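Local coordinates for cellulosomal scaffoldin adaptor protein B (Acetivibrio cellulolyticus, PDB 4U3S) that serves as an adaptor scaffoldin of the cellulosome, here its third type II cohesin module, a domain family that binds dockerin modules, at residues Glu67-Glu72 against Arg93-Leu98. Sequence-based numbering, arbitrary orientation.
Sequences ELLVNE and RSYTAL
The loop 67-72 meets strand 88-95 with Leu69 nearest Ser94, 6.4 Å between their CA atoms, and Leu69 is in the left-handed region (phi 68°), where the loop turns and its carbonyl faces Arg93. Side chains of the strand, Arg93 and Tyr95, hold the loop's backbone. NE and NH2 of Arg93 both donate to Leu69 O, at 2.9 and 3.0 Å. The oxygen lies in the guanidinium plane, but both nitrogens approach on one side of the carbonyl plane, NE well above it. The extended chain of Arg93, with CG anti to N (chi1 -171°), runs along Leu69 CB and CD1. A water joins Arg93 NH2 to Glu72 OE2. In this cohesin domain, a beta sandwich, the contact ties the loop between strands 64-65 and 76-80, from opposing sheets, to strand 88-95. Leu69 CD2 sits over one face of the Tyr95 ring, offset toward the rim, in a CH-pi contact 4.2 Å from the ring centroid. Asn71 N lies in the ring plane at its edge and donates to Tyr95 OH, 3.0 Å away. The same hydroxyl also bonds Glu108, whose other carboxylate oxygen takes the Leu69 N-H. Tyr74 and Tyr101 pack edge-to-face with the Tyr95 ring.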
ATOM      1  N   GLU A  67      -6.840  -6.851 -20.013  1.00 21.12           N
ATOM      2  CA  GLU A  67      -8.241  -6.866 -20.446  1.00 23.58           C
ATOM      3  C   GLU A  67      -9.228  -6.683 -19.283  1.00 21.68           C
ATOM      4  O   GLU A  67     -10.365  -6.241 -19.493  1.00 22.49           O
ATOM      5  CB  GLU A  67      -8.565  -8.120 -21.254  1.00 29.27           C
ATOM      6  CG  GLU A  67      -8.534  -9.425 -20.534  1.00 36.20           C
ATOM      7  CD  GLU A  67      -8.296 -10.575 -21.501  1.00 37.88           C
ATOM      8  OE1 GLU A  67      -8.957 -10.620 -22.568  1.00 42.80           O
ATOM      9  OE2 GLU A  67      -7.429 -11.410 -21.223  1.00 28.71           O
ATOM     10  N   LEU A  68      -8.809  -7.035 -18.072  1.00 20.64           N
ATOM     11  CA  LEU A  68      -9.650  -6.834 -16.890  1.00 19.58           C
ATOM     12  C   LEU A  68      -9.342  -5.510 -16.181  1.00 18.97           C
ATOM     13  O   LEU A  68      -8.291  -4.925 -16.374  1.00 20.20           O
ATOM     14  CB  LEU A  68      -9.474  -7.998 -15.927  1.00 20.53           C
ATOM     15  CG  LEU A  68      -9.632  -9.403 -16.502  1.00 22.86           C
ATOM     16  CD1 LEU A  68      -9.592 -10.375 -15.335  1.00 22.98           C
ATOM     17  CD2 LEU A  68     -10.865  -9.585 -17.377  1.00 22.84           C
ATOM     18  N   LEU A  69     -10.285  -5.060 -15.358  1.00 17.82           N
ATOM     19  CA  LEU A  69     -10.158  -3.847 -14.527  1.00 16.94           C
ATOM     20  C   LEU A  69     -10.132  -2.565 -15.345  1.00 17.22           C
ATOM     21  O   LEU A  69      -9.561  -1.569 -14.900  1.00 17.80           O
ATOM     22  CB  LEU A  69      -8.963  -3.920 -13.569  1.00 17.51           C
ATOM     23  CG  LEU A  69      -8.847  -5.178 -12.724  1.00 17.92           C
ATOM     24  CD1 LEU A  69      -7.560  -5.248 -11.916  1.00 18.03           C
ATOM     25  CD2 LEU A  69     -10.045  -5.374 -11.781  1.00 18.06           C
ATOM     26  N   VAL A  70     -10.775  -2.579 -16.501  1.00 16.94           N
ATOM     27  CA  VAL A  70     -10.804  -1.382 -17.355  1.00 17.44           C
ATOM     28  C   VAL A  70     -12.205  -0.797 -17.542  1.00 16.62           C
ATOM     29  O   VAL A  70     -12.390   0.163 -18.295  1.00 16.42           O
ATOM     30  CB  VAL A  70     -10.082  -1.636 -18.695  1.00 19.70           C
ATOM     31  CG1 VAL A  70      -8.591  -1.852 -18.431  1.00 21.19           C
ATOM     32  CG2 VAL A  70     -10.711  -2.782 -19.468  1.00 21.06           C
ATOM     33  N   ASN A  71     -13.199  -1.346 -16.846  1.00 16.61           N
ATOM     34  CA  ASN A  71     -14.554  -0.783 -16.901  1.00 16.59           C
ATOM     35  C   ASN A  71     -14.651   0.485 -16.064  1.00 15.86           C
ATOM     36  O   ASN A  71     -14.653   0.443 -14.805  1.00 16.19           O
ATOM     37  CB  ASN A  71     -15.565  -1.823 -16.439  1.00 17.01           C
ATOM     38  CG  ASN A  71     -16.986  -1.451 -16.773  1.00 17.16           C
ATOM     39  OD1 ASN A  71     -17.376  -0.289 -16.661  1.00 18.54           O
ATOM     40  ND2 ASN A  71     -17.788  -2.449 -17.140  1.00 17.71           N
ATOM     41  N   GLU A  72     -14.689   1.634 -16.746  1.00 15.76           N
ATOM     42  CA  GLU A  72     -14.576   2.914 -16.063  1.00 16.79           C
ATOM     43  C   GLU A  72     -15.751   3.195 -15.104  1.00 16.27           C
ATOM     44  O   GLU A  72     -15.597   3.950 -14.141  1.00 16.15           O
ATOM     45  CB  GLU A  72     -14.440   4.044 -17.083  1.00 16.96           C
ATOM     46  CG  GLU A  72     -13.118   3.984 -17.870  1.00 17.28           C
ATOM     47  CD  GLU A  72     -11.880   4.353 -17.074  1.00 19.39           C
ATOM     48  OE1 GLU A  72     -12.007   4.862 -15.951  1.00 19.94           O
ATOM     49  OE2 GLU A  72     -10.753   4.209 -17.633  1.00 23.62           O
ATOM     50  N   ARG A  93      -3.929  -2.807  -9.144  1.00 16.55           N
ATOM     51  CA  ARG A  93      -5.074  -2.161  -9.791  1.00 16.49           C
ATOM     52  C   ARG A  93      -6.345  -2.764  -9.226  1.00 16.00           C
ATOM     53  O   ARG A  93      -6.371  -3.964  -8.902  1.00 16.67           O
ATOM     54  CB  ARG A  93      -5.012  -2.354 -11.299  1.00 16.92           C
ATOM     55  CG  ARG A  93      -6.019  -1.565 -12.102  1.00 16.82           C
ATOM     56  CD  ARG A  93      -5.743  -1.700 -13.607  1.00 18.16           C
ATOM     57  NE  ARG A  93      -6.797  -1.006 -14.344  1.00 17.58           N
ATOM     58  CZ  ARG A  93      -6.716   0.229 -14.830  1.00 17.96           C
ATOM     59  NH1 ARG A  93      -5.606   0.934 -14.721  1.00 17.83           N
ATOM     60  NH2 ARG A  93      -7.766   0.774 -15.423  1.00 18.87           N
ATOM     61  N   SER A  94      -7.397  -1.948  -9.097  1.00 15.42           N
ATOM     62  CA  SER A  94      -8.616  -2.404  -8.451  1.00 16.88           C
ATOM     63  C   SER A  94      -9.767  -1.479  -8.778  1.00 17.26           C
ATOM     64  O   SER A  94      -9.567  -0.359  -9.198  1.00 17.19           O
ATOM     65  CB  SER A  94      -8.427  -2.457  -6.928  1.00 17.75           C
ATOM     66  OG  SER A  94      -8.104  -1.146  -6.402  1.00 19.59           O
ATOM     67  N   TYR A  95     -10.980  -1.971  -8.598  1.00 16.20           N
ATOM     68  CA  TYR A  95     -12.157  -1.114  -8.724  1.00 17.62           C
ATOM     69  C   TYR A  95     -12.481  -0.527  -7.370  1.00 18.37           C
ATOM     70  O   TYR A  95     -12.272  -1.176  -6.343  1.00 20.49           O
ATOM     71  CB  TYR A  95     -13.335  -1.946  -9.217  1.00 17.06           C
ATOM     72  CG  TYR A  95     -13.291  -2.375 -10.670  1.00 16.16           C
ATOM     73  CD1 TYR A  95     -12.928  -1.475 -11.694  1.00 15.39           C
ATOM     74  CD2 TYR A  95     -13.633  -3.666 -11.052  1.00 16.80           C
ATOM     75  CE1 TYR A  95     -12.935  -1.867 -13.015  1.00 15.41           C
ATOM     76  CE2 TYR A  95     -13.642  -4.030 -12.396  1.00 16.37           C
ATOM     77  CZ  TYR A  95     -13.305  -3.122 -13.364  1.00 16.23           C
ATOM     78  OH  TYR A  95     -13.313  -3.490 -14.700  1.00 16.43           O
ATOM     79  N   THR A  96     -13.041   0.666  -7.377  1.00 17.83           N
ATOM     80  CA  THR A  96     -13.479   1.373  -6.160  1.00 17.49           C
ATOM     81  C   THR A  96     -14.994   1.225  -5.918  1.00 18.78           C
ATOM     82  O   THR A  96     -15.411   1.043  -4.751  1.00 18.74           O
ATOM     83  CB  THR A  96     -13.091   2.852  -6.206  1.00 18.00           C
ATOM     84  OG1 THR A  96     -13.531   3.439  -7.455  1.00 17.70           O
ATOM     85  CG2 THR A  96     -11.585   2.985  -6.046  1.00 18.64           C
ATOM     86  N   ALA A  97     -15.803   1.309  -6.975  1.00 17.42           N
ATOM     87  CA  ALA A  97     -17.269   1.278  -6.845  1.00 18.81           C
ATOM     88  C   ALA A  97     -17.778  -0.147  -6.859  1.00 18.48           C
ATOM     89  O   ALA A  97     -18.393  -0.625  -7.832  1.00 19.53           O
ATOM     90  CB  ALA A  97     -17.951   2.114  -7.922  1.00 19.19           C
ATOM     91  N   LEU A  98     -17.522  -0.829  -5.747  1.00 18.91           N
ATOM     92  CA  LEU A  98     -17.764  -2.274  -5.651  1.00 20.30           C
ATOM     93  C   LEU A  98     -19.229  -2.625  -5.786  1.00 20.00           C
ATOM     94  O   LEU A  98     -19.571  -3.602  -6.455  1.00 20.23           O
ATOM     95  CB  LEU A  98     -17.184  -2.854  -4.353  1.00 21.06           C
ATOM     96  CG  LEU A  98     -15.674  -2.685  -4.116  1.00 20.95           C
ATOM     97  CD1 LEU A  98     -15.278  -3.263  -2.776  1.00 22.24           C
ATOM     98  CD2 LEU A  98     -14.841  -3.292  -5.227  1.00 21.31           C
TER
HETATM   99  O   HOH W   1      -8.108   3.295 -17.465  0.50 45.38           O